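Local coordinates for GlcNAc Inducible Gene 2, GIG2 (Candida albicans, PDB 6AKZ), which binds an iron(III) ion and is probably a metal-dependent oxygenase of the DUF1479 family, a member of the cupin clan, at residues V130-P135 / E413-N418; Q136-F141 / D421-I426; L165-T170 / K449-A454; E228-K233 / L377-I382; D390-N395 / A417-L422. All coordinates share one frame; numbering follows the deposited sequence.

From the N terminus, the chain leaves strand 127-128; contact 1 opens in the loop leading into helix 134-140 and contact 2 on the helix itself. Contact 3 opens at strand 166-167 and contact 4 at residues 228-233; contact 4 closes first, at 377-382, inside the loops that contacts 1, 2 and 3 close. Helix 382-394 then opens contact 5. The loop between helices 407-412 and 426-431 closes contacts 1, 5 and 2 in turn, and contact 3 closes last, on helix 445-460. Contacts 1, 2 and 3 cross one another, while contact 5 falls within the span of contact 3. Two patches result: contacts 1, 2 and 5 touch, as do contacts 3 and 4.

Contact 1: V130-P135 / E413-N418; sequences VFWSKP and EFQGAN
Phe131, Trp132 and Gln415 carry a buried loop-on-loop contact at the start of helix 134-140, just beyond strand 127-128, an outermost strand of the large mixed sheet in this cupin-clan protein. Ser133 is the N-cap of that helix, its OG bonded to Gln136, and Gly416 passes its backbone on the side away from that hydroxyl. Gln415 does most of the work. Its chain bends at CG (chi2 -71°), which lays the terminal amide alongside Phe131. There OE1 accepts the backbone N of Phe131 at 2.8 Å with an N-H...O angle of 157°, the donor lying somewhat off the carbonyl plane. At the other end NE2 gives a hydrogen in the amide plane to Glu413 OE1, 3.1 Å away, and is also bonded to Asn129 O; bonds at both ends thus fix the amide's rotation. Gln415 CD sits at the edge of the Phe131 ring, 3.6 Å from CD2, with the amide turned 52° from the ring. The Trp132 indole meets the aliphatic part of the same side chain, CD1 lying 3.5 Å from Gln415 CB, while NE1 bonds to Ile396 O. A weak backbone bond joins Trp132 N to Gln415 O. The chain then turns through Gly416, whose phi is positive, and a water links the two loops by donating to Trp132 O at 2.7 Å and accepting from Asn418 N at 3.2 Å.

Contact 2: Q136-F141 / D421-I426; sequences QTEARF and DLKNDI
Thr137, at the end of the first turn of helix 134-140, comes opposite Asp421 of a short 3-10 turn, their CA atoms 6.2 Å apart. Thr137 splits its two branches between the polar and apolar halves of the contact. At chi1 -65° its methyl is anti to the backbone N, so CG2 reaches Leu422 CD2 at 3.6 Å, and packs as closely on Asp421 CB. The hydroxyl faces a water, to which OG1 donates at 2.8 Å and which in turn donates to Asp421 OD2. A second water joins the backbones: it donates to Asp421 O at 2.6 Å and weakly to Thr137 O. Here a 3-10 segment, 419-422, packs on the flank of helix 134-140, as the loop runs on to helix 426-431. Lys423 folds its bent side chain toward the helix, and its NZ forms a salt bridge of 2.8 Å with Glu138 OE2 on the anti side of the carboxylate, 18° out of its plane. Lys134 NZ is a second salt-bridge partner of OE2, and OE1 accepts from Trp102 NE1, probably keeping the carboxylate ionised. At the C-terminal end of the helix, the Phe141 ring crosses Leu422 obliquely, Phe141 CE2 lying 3.5 Å from Leu422 CD2.

Contact 3: L165-T170 / K449-A454; sequences LIDLDT and KIRSIA
Asp167 turns its carboxylate anti to the backbone N (chi1 170°) and Arg451 stays extended from CG to NE, which brings the two charged groups together beside helix 445-460. The guanidinium grips side-on: NE and NH2 both reach the single oxygen OD2 of Asp167, each at 2.8 Å. That oxygen lies close to the guanidinium plane, but the carboxylate is turned 42° from it, with NH2 on the syn side and NE above the carboxylate plane. Thr170 OG1 adds a third donor to Asp167 OD2, at 2.7 Å. Three bonds on one oxygen would favour the charged carboxylate. Asp167 and Thr170 are the first and last residues of a type I beta turn, where the chain turns a corner. Gln447, one helical turn before Arg451, bonds to the other oxygen, OD1, and Arg451 NH1 goes to Glu438 O. Nearer the helix the contact becomes apolar. Ile450 lays CG2 against Asp167 CB at 3.6 Å and runs CG1 along the Leu165 carbonyl. The Leu165 side chain crosses those of Lys449 and Ile453 at about a right angle, CD2 lying 3.6 Å from Lys449 CB and CD1 4.0 Å from Ile453 CD1; Tyr468 of helix 466-474 touches Leu165 and Ile453.

Contact 4: E228-K233 / L377-I382; sequences ERTYSK and LSITNI
Thr380 CG2 and the CG2 branch of Ile379 both meet Thr230 O, while the rest of Ile379 leads away. Here a loop before strand 256-261 packs, largely through water, on the connection between strand 367-371 and helix 382-394. Thr380 CG2 lies 3.4 Å from Thr230 O and close to Ser232 O as well, while Ile379 CG2 is 3.5 Å from that same Thr230 O. The Ile379 methyl also meets the Tyr231 ring, which crosses it obliquely with CE1 4.0 Å away. Thr230 CG2 lies over one face of that ring, toward its rim. With chi1 at 63°, Thr380 holds OG1 between its backbone N and carbonyl carbon while the methyl goes toward residues 230-232, and the hydroxyl is turned to the water between the loops. One water joins OG1, at 2.9 Å, to Ser232 O. Another donates to Thr230 O at 2.7 Å, accepts from Thr380 N at 2.8 Å and bonds to Ser378 OG. These bridges satisfy carbonyls between two loop segments that share no direct hydrogen bond. Ser232 OG and N both bond to Arg229 O, which closes the turn 229-232. Around this junction, Tyr231 OH bonds to Leu165 N beside strand 166-167 and its ring touches Met205 of helix 204-208, while Ile379 rests on Ile450 of helix 445-460 and Thr380 on Ile469 of helix 466-474.

Contact 5: D390-N395 / A417-L422; sequences DAFLKN and ANIDDL
Asn395 OD1 is gripped by backbone N-H groups of the opposing loop: Ala417 N donates to it at 2.9 Å and nearly straight, 166° at the hydrogen, and Gln415 N adds a weak bond. The Ala417 donor stands above the carbonyl plane of the side-chain amide, 40° out of it. Asn395 is also the C-prime residue of a Schellman motif. Its phi is positive, and helix 382-394 closes with Ile396 N bonded to Ala391 O and, more weakly, Asn395 N to Phe392 O. The side chain of this helix end thus takes hold of the loop just where it leaves Gly416. One turn back, Phe392 supplies the apolar half. Its CG is anti to the backbone N (chi1 -171°), which swings the ring toward 417-422. The Ala417 methyl sits over the centre of one ring face in a CH-pi contact, CB lying 3.8 Å from the Phe392 centroid, and the same CB is 3.3 Å from Phe392 O. Farther along, Phe392 CE2 meets Ile419 CD1 and Leu422 CD1, each at 4.1 Å, as the loop winds into the 3-10 segment 419-422. The ring also touches Thr137 of helix 134-140 and Met432 just past helix 426-431, placing Phe392 where helices 134-140 and 382-394 meet the loop that runs on to helix 426-431.

Contact 1: V130-P135 / E413-N418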
# COMPACT_ATOMS: atom_id res chain seq x y z
N VAL A 130 -5.78 1.35 18.33
CA VAL A 130 -4.71 0.94 19.17
C VAL A 130 -3.51 0.78 18.21
O VAL A 130 -3.58 0.07 17.17
CB VAL A 130 -5.03 -0.31 20.00
CG1 VAL A 130 -5.35 -1.56 19.16
CG2 VAL A 130 -3.86 -0.65 20.90
N PHE A 131 -2.41 1.41 18.55
CA PHE A 131 -1.21 1.41 17.70
C PHE A 131 0.04 0.75 18.28
O PHE A 131 0.78 0.07 17.51
CB PHE A 131 -0.92 2.85 17.32
CG PHE A 131 -2.06 3.50 16.57
CD1 PHE A 131 -2.27 3.26 15.23
CD2 PHE A 131 -3.02 4.27 17.27
CE1 PHE A 131 -3.29 3.88 14.54
CE2 PHE A 131 -4.09 4.87 16.59
CZ PHE A 131 -4.23 4.67 15.21
N TRP A 132 0.31 0.92 19.60
CA TRP A 132 1.58 0.56 20.22
C TRP A 132 1.50 -0.56 21.30
O TRP A 132 2.42 -0.72 22.12
CB TRP A 132 2.32 1.83 20.76
CG TRP A 132 2.40 3.03 19.81
CD1 TRP A 132 1.86 4.27 19.99
CD2 TRP A 132 2.95 3.03 18.48
NE1 TRP A 132 2.06 5.08 18.87
CE2 TRP A 132 2.73 4.33 17.93
CE3 TRP A 132 3.64 2.09 17.73
CZ2 TRP A 132 3.17 4.69 16.67
CZ3 TRP A 132 4.06 2.46 16.42
CH2 TRP A 132 3.84 3.74 15.93
N SER A 133 0.40 -1.31 21.30
CA SER A 133 0.22 -2.34 22.32
C SER A 133 1.30 -3.39 22.25
O SER A 133 1.95 -3.58 21.20
CB SER A 133 -1.18 -3.01 22.12
OG SER A 133 -1.23 -3.81 20.95
N LYS A 134 1.50 -4.13 23.36
CA LYS A 134 2.47 -5.17 23.36
C LYS A 134 2.27 -6.22 22.22
O LYS A 134 3.26 -6.66 21.60
CB LYS A 134 2.49 -5.88 24.72
CG LYS A 134 3.54 -7.01 24.82
CD LYS A 134 3.19 -7.91 26.00
CE LYS A 134 4.42 -8.44 26.72
NZ LYS A 134 4.62 -9.92 26.57
N PRO A 135 1.00 -6.67 22.00
CA PRO A 135 0.90 -7.66 20.92
C PRO A 135 1.32 -7.10 19.55
O PRO A 135 1.89 -7.86 18.73
CB PRO A 135 -0.57 -8.09 20.93
CG PRO A 135 -1.20 -7.43 22.16
CD PRO A 135 -0.25 -6.51 22.77
N GLU A 413 -5.82 9.68 25.68
CA GLU A 413 -5.47 8.38 25.05
C GLU A 413 -4.21 7.77 25.65
O GLU A 413 -3.38 8.47 26.22
CB GLU A 413 -5.45 8.49 23.54
CG GLU A 413 -4.49 9.53 22.97
CD GLU A 413 -3.95 9.21 21.58
OE1 GLU A 413 -4.36 8.19 20.97
OE2 GLU A 413 -3.11 10.01 21.07
N PHE A 414 -4.14 6.45 25.61
CA PHE A 414 -3.05 5.68 26.11
C PHE A 414 -2.82 4.51 25.11
O PHE A 414 -3.73 3.77 24.84
CB PHE A 414 -3.42 5.10 27.46
CG PHE A 414 -2.41 4.19 28.00
CD1 PHE A 414 -1.27 4.68 28.61
CD2 PHE A 414 -2.56 2.82 27.90
CE1 PHE A 414 -0.32 3.81 29.11
CE2 PHE A 414 -1.58 1.94 28.37
CZ PHE A 414 -0.46 2.44 28.96
N GLN A 415 -1.61 4.27 24.62
CA GLN A 415 -1.43 3.31 23.51
C GLN A 415 -0.72 2.04 23.82
O GLN A 415 -0.39 1.28 22.85
CB GLN A 415 -0.77 4.06 22.34
CG GLN A 415 -1.72 5.08 21.67
CD GLN A 415 -2.82 4.42 20.88
OE1 GLN A 415 -2.73 3.25 20.57
NE2 GLN A 415 -3.85 5.19 20.54
N GLY A 416 -0.37 1.78 25.08
CA GLY A 416 0.26 0.55 25.45
C GLY A 416 1.73 0.41 25.17
O GLY A 416 2.27 -0.69 25.22
N ALA A 417 2.40 1.52 24.84
CA ALA A 417 3.82 1.51 24.44
C ALA A 417 4.66 1.12 25.58
O ALA A 417 4.48 1.64 26.67
CB ALA A 417 4.23 2.90 24.03
N ASN A 418 5.51 0.16 25.38
CA ASN A 418 6.51 -0.19 26.36
C ASN A 418 7.78 -0.51 25.69
O ASN A 418 7.86 -1.49 24.95
CB ASN A 418 6.08 -1.39 27.21
CG ASN A 418 5.44 -0.97 28.48
OD1 ASN A 418 4.27 -1.23 28.70
ND2 ASN A 418 6.21 -0.31 29.34
O HOH W 1 4.80 -1.73 22.91

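Contact 2: Q136-F141 / D421-I426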
# COMPACT_ATOMS: atom_id res chain seq x y z
N GLN A 136 1.00 -5.85 19.28
CA GLN A 136 1.46 -5.16 18.09
C GLN A 136 2.98 -5.09 17.94
O GLN A 136 3.56 -5.47 16.89
CB GLN A 136 0.81 -3.82 17.92
CG GLN A 136 -0.65 -3.92 17.52
CD GLN A 136 -1.33 -2.62 17.77
OE1 GLN A 136 -1.41 -2.12 18.93
NE2 GLN A 136 -1.89 -2.05 16.67
N THR A 137 3.64 -4.69 19.01
CA THR A 137 5.09 -4.58 19.02
C THR A 137 5.70 -5.94 18.89
O THR A 137 6.61 -6.15 18.05
CB THR A 137 5.58 -3.81 20.28
OG1 THR A 137 5.09 -2.49 20.20
CG2 THR A 137 7.07 -3.73 20.34
N GLU A 138 5.14 -6.94 19.58
CA GLU A 138 5.65 -8.27 19.42
C GLU A 138 5.44 -8.87 18.03
O GLU A 138 6.25 -9.64 17.55
CB GLU A 138 5.09 -9.25 20.46
CG GLU A 138 5.56 -8.93 21.90
CD GLU A 138 5.05 -9.97 22.90
OE1 GLU A 138 4.13 -10.76 22.55
OE2 GLU A 138 5.61 -9.98 24.03
N ALA A 139 4.28 -8.60 17.45
CA ALA A 139 3.94 -9.12 16.11
C ALA A 139 4.86 -8.53 15.03
O ALA A 139 5.43 -9.23 14.16
CB ALA A 139 2.44 -8.83 15.78
N ARG A 140 5.00 -7.25 15.09
CA ARG A 140 5.79 -6.52 14.13
C ARG A 140 7.23 -7.01 14.12
O ARG A 140 7.84 -7.07 13.10
CB ARG A 140 5.73 -5.02 14.44
CG ARG A 140 4.39 -4.38 14.13
CD ARG A 140 4.35 -2.89 14.39
NE ARG A 140 3.04 -2.26 14.30
CZ ARG A 140 2.45 -1.52 15.24
NH1 ARG A 140 3.05 -1.28 16.36
NH2 ARG A 140 1.28 -1.02 15.05
N PHE A 141 7.74 -7.36 15.25
CA PHE A 141 9.10 -7.77 15.34
C PHE A 141 9.35 -9.24 15.55
O PHE A 141 10.49 -9.64 15.77
CB PHE A 141 9.82 -6.89 16.31
CG PHE A 141 9.76 -5.46 15.95
CD1 PHE A 141 10.25 -5.01 14.74
CD2 PHE A 141 9.25 -4.57 16.83
CE1 PHE A 141 10.21 -3.68 14.41
CE2 PHE A 141 9.18 -3.22 16.51
CZ PHE A 141 9.68 -2.79 15.31
N ASP A 421 8.86 -4.09 25.41
CA ASP A 421 8.24 -4.97 24.37
C ASP A 421 9.16 -5.14 23.16
O ASP A 421 8.98 -6.04 22.33
CB ASP A 421 6.92 -4.39 23.91
CG ASP A 421 5.89 -4.26 25.03
OD1 ASP A 421 6.09 -4.98 26.04
OD2 ASP A 421 4.87 -3.54 24.88
N LEU A 422 10.15 -4.26 23.02
CA LEU A 422 11.11 -4.37 21.97
C LEU A 422 12.21 -5.31 22.34
O LEU A 422 12.99 -5.61 21.52
CB LEU A 422 11.65 -2.98 21.59
CG LEU A 422 10.63 -1.95 21.13
CD1 LEU A 422 11.09 -0.51 21.25
CD2 LEU A 422 10.28 -2.28 19.69
N LYS A 423 12.24 -5.82 23.58
CA LYS A 423 13.08 -6.89 23.96
C LYS A 423 14.59 -6.56 23.83
O LYS A 423 15.40 -7.43 23.49
CB LYS A 423 12.75 -8.19 23.23
CG LYS A 423 11.27 -8.51 22.98
CD LYS A 423 10.49 -8.99 24.17
CE LYS A 423 9.03 -9.24 23.76
NZ LYS A 423 8.12 -9.12 24.91
N ASN A 424 14.86 -5.27 24.03
CA ASN A 424 16.19 -4.69 23.78
C ASN A 424 16.84 -5.20 22.46
O ASN A 424 18.03 -5.35 22.36
CB ASN A 424 17.08 -4.83 25.06
CG ASN A 424 18.17 -3.79 25.12
OD1 ASN A 424 18.00 -2.62 24.68
ND2 ASN A 424 19.33 -4.21 25.57
N ASP A 425 16.05 -5.41 21.40
CA ASP A 425 16.61 -5.81 20.10
C ASP A 425 16.95 -4.53 19.31
O ASP A 425 16.06 -3.76 18.98
CB ASP A 425 15.54 -6.55 19.29
CG ASP A 425 16.09 -7.08 17.98
OD1 ASP A 425 16.33 -6.31 17.06
OD2 ASP A 425 16.27 -8.30 17.87
N ILE A 426 18.22 -4.35 18.97
CA ILE A 426 18.68 -3.12 18.37
C ILE A 426 18.06 -2.87 16.98
O ILE A 426 17.70 -1.78 16.61
CB ILE A 426 20.23 -3.08 18.34
CG1 ILE A 426 20.70 -1.67 18.08
CG2 ILE A 426 20.81 -4.03 17.30
CD1 ILE A 426 22.22 -1.55 18.25
O HOH W 1 4.80 -1.73 22.91
O HOH W 2 9.15 -7.03 19.96

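Contact 3: L165-T170 / K449-A454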
# COMPACT_ATOMS: atom_id res chain seq x y z
N LEU A 165 17.65 7.70 -2.88
CA LEU A 165 17.64 7.74 -1.41
C LEU A 165 16.65 6.74 -0.78
O LEU A 165 15.68 7.12 -0.11
CB LEU A 165 17.43 9.17 -0.91
CG LEU A 165 18.61 10.09 -1.28
CD1 LEU A 165 18.21 11.49 -0.81
CD2 LEU A 165 19.91 9.66 -0.60
N ILE A 166 16.96 5.45 -0.94
CA ILE A 166 16.15 4.38 -0.38
C ILE A 166 17.06 3.24 0.06
O ILE A 166 18.12 2.98 -0.58
CB ILE A 166 15.04 3.96 -1.34
CG1 ILE A 166 14.16 2.87 -0.72
CG2 ILE A 166 15.60 3.45 -2.64
CD1 ILE A 166 12.87 2.66 -1.52
N ASP A 167 16.66 2.58 1.14
CA ASP A 167 17.30 1.40 1.65
C ASP A 167 16.26 0.32 1.86
O ASP A 167 15.55 0.26 2.86
CB ASP A 167 18.08 1.74 2.93
CG ASP A 167 18.59 0.47 3.67
OD1 ASP A 167 18.76 -0.61 3.03
OD2 ASP A 167 18.87 0.57 4.89
N LEU A 168 16.19 -0.57 0.88
CA LEU A 168 15.16 -1.60 0.90
C LEU A 168 15.47 -2.69 1.90
O LEU A 168 14.59 -3.47 2.26
CB LEU A 168 15.04 -2.18 -0.51
CG LEU A 168 14.24 -1.30 -1.46
CD1 LEU A 168 14.38 -1.83 -2.90
CD2 LEU A 168 12.78 -1.22 -1.13
N ASP A 169 16.69 -2.72 2.39
CA ASP A 169 17.05 -3.62 3.48
C ASP A 169 16.52 -3.18 4.83
O ASP A 169 16.69 -3.89 5.84
CB ASP A 169 18.58 -3.72 3.61
CG ASP A 169 19.22 -4.38 2.45
OD1 ASP A 169 18.53 -5.10 1.70
OD2 ASP A 169 20.45 -4.19 2.27
N THR A 170 15.91 -2.02 4.96
CA THR A 170 15.46 -1.61 6.23
C THR A 170 13.94 -1.43 6.21
O THR A 170 13.40 -0.65 5.38
CB THR A 170 16.12 -0.33 6.62
OG1 THR A 170 17.52 -0.61 6.86
CG2 THR A 170 15.50 0.25 7.89
N LYS A 449 23.57 6.84 2.16
CA LYS A 449 23.15 8.19 2.30
C LYS A 449 21.84 8.31 3.07
O LYS A 449 21.70 9.19 3.94
CB LYS A 449 23.04 8.86 0.96
CG LYS A 449 24.39 9.01 0.24
CD LYS A 449 24.11 9.43 -1.20
CE LYS A 449 25.42 9.57 -1.97
NZ LYS A 449 25.20 9.55 -3.42
N ILE A 450 20.86 7.45 2.75
CA ILE A 450 19.55 7.57 3.48
C ILE A 450 19.72 7.27 4.96
O ILE A 450 19.07 7.89 5.83
CB ILE A 450 18.42 6.80 2.77
CG1 ILE A 450 17.06 7.23 3.30
CG2 ILE A 450 18.67 5.26 2.93
CD1 ILE A 450 16.75 8.71 3.16
N ARG A 451 20.60 6.33 5.29
CA ARG A 451 20.85 6.03 6.65
C ARG A 451 21.45 7.24 7.35
O ARG A 451 21.05 7.56 8.45
CB ARG A 451 21.72 4.80 6.81
CG ARG A 451 21.03 3.52 6.52
CD ARG A 451 21.90 2.32 6.77
NE ARG A 451 21.24 1.10 6.28
CZ ARG A 451 21.55 -0.14 6.58
NH1 ARG A 451 22.58 -0.43 7.38
NH2 ARG A 451 20.81 -1.13 6.04
N SER A 452 22.39 7.91 6.72
CA SER A 452 22.96 9.10 7.30
C SER A 452 21.93 10.20 7.51
O SER A 452 21.90 10.87 8.57
CB SER A 452 24.14 9.61 6.47
OG SER A 452 24.60 10.86 7.03
N ILE A 453 21.10 10.42 6.49
CA ILE A 453 20.07 11.47 6.56
C ILE A 453 19.09 11.16 7.72
O ILE A 453 18.75 12.06 8.54
CB ILE A 453 19.38 11.58 5.24
CG1 ILE A 453 20.35 12.18 4.20
CG2 ILE A 453 18.07 12.38 5.36
CD1 ILE A 453 19.90 11.96 2.76
N ALA A 454 18.69 9.89 7.86
CA ALA A 454 17.86 9.52 9.01
C ALA A 454 18.52 9.80 10.36
O ALA A 454 17.90 10.38 11.26
CB ALA A 454 17.43 8.07 8.96

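Contact 4: E228-K233 / L377-I382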
# COMPACT_ATOMS: atom_id res chain seq x y z
N GLU A 228 11.93 6.44 -9.34
CA GLU A 228 11.14 7.65 -9.37
C GLU A 228 10.19 7.68 -8.17
O GLU A 228 10.00 8.73 -7.55
CB GLU A 228 10.31 7.75 -10.67
CG GLU A 228 11.15 7.92 -11.91
CD GLU A 228 11.74 6.62 -12.39
OE1 GLU A 228 11.17 5.54 -12.10
OE2 GLU A 228 12.74 6.67 -13.10
N ARG A 229 9.58 6.53 -7.83
CA ARG A 229 8.61 6.53 -6.72
C ARG A 229 9.12 6.97 -5.36
O ARG A 229 8.36 7.48 -4.54
CB ARG A 229 7.96 5.14 -6.63
CG ARG A 229 6.54 5.25 -6.11
CD ARG A 229 5.84 3.94 -6.25
NE ARG A 229 4.44 4.10 -5.89
CZ ARG A 229 3.43 3.47 -6.49
NH1 ARG A 229 3.66 2.56 -7.48
NH2 ARG A 229 2.20 3.70 -6.10
N THR A 230 10.42 6.72 -5.15
CA THR A 230 11.21 7.20 -3.98
C THR A 230 10.99 8.70 -3.72
O THR A 230 11.01 9.14 -2.57
CB THR A 230 12.70 6.74 -4.16
OG1 THR A 230 12.76 5.30 -4.01
CG2 THR A 230 13.63 7.32 -3.10
N TYR A 231 10.75 9.47 -4.77
CA TYR A 231 10.64 10.89 -4.67
C TYR A 231 9.22 11.42 -4.95
O TYR A 231 9.02 12.59 -5.15
CB TYR A 231 11.62 11.52 -5.66
CG TYR A 231 13.04 11.14 -5.36
CD1 TYR A 231 13.77 11.83 -4.39
CD2 TYR A 231 13.66 10.07 -6.03
CE1 TYR A 231 15.09 11.48 -4.08
CE2 TYR A 231 14.99 9.71 -5.72
CZ TYR A 231 15.69 10.45 -4.72
OH TYR A 231 17.01 10.12 -4.36
N SER A 232 8.25 10.51 -5.02
CA SER A 232 6.89 10.88 -5.30
C SER A 232 6.28 11.50 -4.02
O SER A 232 6.50 11.06 -2.92
CB SER A 232 6.06 9.67 -5.76
OG SER A 232 5.93 8.68 -4.72
N LYS A 233 5.43 12.49 -4.26
CA LYS A 233 4.64 13.18 -3.24
C LYS A 233 3.24 12.63 -3.35
O LYS A 233 2.58 12.90 -4.35
CB LYS A 233 4.65 14.67 -3.54
CG LYS A 233 6.02 15.28 -3.48
CD LYS A 233 6.00 16.75 -3.89
CE LYS A 233 5.42 17.59 -2.76
NZ LYS A 233 5.77 19.03 -2.96
N LEU A 377 12.96 2.38 4.53
CA LEU A 377 13.74 3.54 4.87
C LEU A 377 14.00 4.32 3.59
O LEU A 377 14.65 3.83 2.67
CB LEU A 377 15.03 3.19 5.62
CG LEU A 377 15.99 4.39 5.87
CD1 LEU A 377 15.31 5.37 6.81
CD2 LEU A 377 17.24 3.79 6.54
N SER A 378 13.42 5.46 3.50
CA SER A 378 13.48 6.26 2.24
C SER A 378 13.22 7.67 2.50
O SER A 378 12.69 8.07 3.56
CB SER A 378 12.49 5.70 1.15
OG SER A 378 11.17 6.05 1.49
N ILE A 379 13.58 8.50 1.56
CA ILE A 379 13.52 9.98 1.82
C ILE A 379 12.14 10.52 2.22
O ILE A 379 12.03 11.37 3.13
CB ILE A 379 14.18 10.76 0.68
CG1 ILE A 379 14.51 12.17 1.11
CG2 ILE A 379 13.37 10.78 -0.59
CD1 ILE A 379 15.61 12.22 2.14
N THR A 380 11.07 9.97 1.65
CA THR A 380 9.70 10.46 1.97
C THR A 380 9.16 9.78 3.25
O THR A 380 8.03 10.03 3.58
CB THR A 380 8.70 10.33 0.81
OG1 THR A 380 8.50 8.94 0.45
CG2 THR A 380 9.18 11.08 -0.46
N ASN A 381 9.94 8.86 3.86
CA ASN A 381 9.61 8.16 5.08
C ASN A 381 10.38 8.68 6.30
O ASN A 381 10.21 8.16 7.40
CB ASN A 381 9.75 6.66 4.92
CG ASN A 381 8.51 6.06 4.29
OD1 ASN A 381 7.41 6.64 4.46
ND2 ASN A 381 8.64 5.01 3.48
N ILE A 382 11.23 9.67 6.12
CA ILE A 382 11.94 10.20 7.30
C ILE A 382 10.94 10.87 8.26
O ILE A 382 11.05 10.73 9.51
CB ILE A 382 13.08 11.13 6.88
CG1 ILE A 382 14.10 10.39 6.03
CG2 ILE A 382 13.69 11.75 8.12
CD1 ILE A 382 14.82 9.25 6.70
O HOH W 3 6.70 8.82 -1.77
O HOH W 4 10.60 7.89 -0.21

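Contact 5: D390-N395 / A417-L422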
# COMPACT_ATOMS: atom_id res chain seq x y z
N ASP A 390 8.35 9.65 18.11
CA ASP A 390 7.65 10.60 18.97
C ASP A 390 6.37 10.02 19.55
O ASP A 390 6.08 10.20 20.74
CB ASP A 390 7.34 11.89 18.20
CG ASP A 390 6.78 12.98 19.09
OD1 ASP A 390 7.51 13.45 19.99
OD2 ASP A 390 5.60 13.36 18.90
N ALA A 391 5.59 9.33 18.73
CA ALA A 391 4.32 8.76 19.23
C ALA A 391 4.51 7.63 20.22
O ALA A 391 3.75 7.53 21.20
CB ALA A 391 3.47 8.29 18.07
N PHE A 392 5.47 6.77 19.95
CA PHE A 392 5.73 5.65 20.83
C PHE A 392 6.29 6.13 22.18
O PHE A 392 5.98 5.55 23.25
CB PHE A 392 6.74 4.74 20.20
CG PHE A 392 6.94 3.44 20.93
CD1 PHE A 392 6.10 2.38 20.69
CD2 PHE A 392 7.97 3.28 21.87
CE1 PHE A 392 6.27 1.17 21.31
CE2 PHE A 392 8.15 2.08 22.52
CZ PHE A 392 7.33 1.01 22.24
N LEU A 393 7.21 7.10 22.10
CA LEU A 393 7.88 7.61 23.32
C LEU A 393 6.81 8.33 24.18
O LEU A 393 6.87 8.26 25.41
CB LEU A 393 9.05 8.53 22.98
CG LEU A 393 10.36 7.86 22.58
CD1 LEU A 393 11.38 8.91 22.12
CD2 LEU A 393 10.91 6.97 23.71
N LYS A 394 5.89 9.02 23.56
CA LYS A 394 4.80 9.73 24.26
C LYS A 394 3.54 8.89 24.51
O LYS A 394 2.61 9.37 25.18
CB LYS A 394 4.38 10.94 23.45
CG LYS A 394 5.45 12.01 23.41
CD LYS A 394 5.08 13.16 22.50
CE LYS A 394 4.35 14.23 23.29
NZ LYS A 394 3.54 15.16 22.45
N ASN A 395 3.50 7.65 24.00
CA ASN A 395 2.32 6.78 24.14
C ASN A 395 1.02 7.38 23.65
O ASN A 395 -0.02 7.29 24.31
CB ASN A 395 2.20 6.40 25.60
CG ASN A 395 1.68 5.02 25.81
OD1 ASN A 395 1.42 4.24 24.88
ND2 ASN A 395 1.56 4.69 27.06
N ALA A 417 2.40 1.52 24.84
CA ALA A 417 3.82 1.51 24.44
C ALA A 417 4.66 1.12 25.58
O ALA A 417 4.48 1.64 26.67
CB ALA A 417 4.23 2.90 24.03
N ASN A 418 5.51 0.16 25.38
CA ASN A 418 6.51 -0.19 26.36
C ASN A 418 7.78 -0.51 25.69
O ASN A 418 7.86 -1.49 24.95
CB ASN A 418 6.08 -1.39 27.21
CG ASN A 418 5.44 -0.97 28.48
OD1 ASN A 418 4.27 -1.23 28.70
ND2 ASN A 418 6.21 -0.31 29.34
N ILE A 419 8.80 0.30 25.96
CA ILE A 419 10.13 0.03 25.46
C ILE A 419 10.53 -1.44 25.67
O ILE A 419 11.21 -2.02 24.83
CB ILE A 419 11.19 0.94 26.17
CG1 ILE A 419 11.14 2.35 25.60
CG2 ILE A 419 12.59 0.41 25.98
CD1 ILE A 419 11.87 2.48 24.27
N ASP A 420 10.18 -2.04 26.80
CA ASP A 420 10.61 -3.40 27.04
C ASP A 420 9.98 -4.42 26.05
O ASP A 420 10.57 -5.48 25.91
CB ASP A 420 10.29 -3.91 28.46
CG ASP A 420 11.24 -3.35 29.54
OD1 ASP A 420 12.25 -2.66 29.25
OD2 ASP A 420 10.94 -3.63 30.73
N ASP A 421 8.86 -4.09 25.41
CA ASP A 421 8.24 -4.97 24.37
C ASP A 421 9.16 -5.14 23.16
O ASP A 421 8.98 -6.04 22.33
CB ASP A 421 6.92 -4.39 23.91
CG ASP A 421 5.89 -4.26 25.03
OD1 ASP A 421 6.09 -4.98 26.04
OD2 ASP A 421 4.87 -3.54 24.88
N LEU A 422 10.15 -4.26 23.02
CA LEU A 422 11.11 -4.37 21.97
C LEU A 422 12.21 -5.31 22.34
O LEU A 422 12.99 -5.61 21.52
CB LEU A 422 11.65 -2.98 21.59
CG LEU A 422 10.63 -1.95 21.13
CD1 LEU A 422 11.09 -0.51 21.25
CD2 LEU A 422 10.28 -2.28 19.69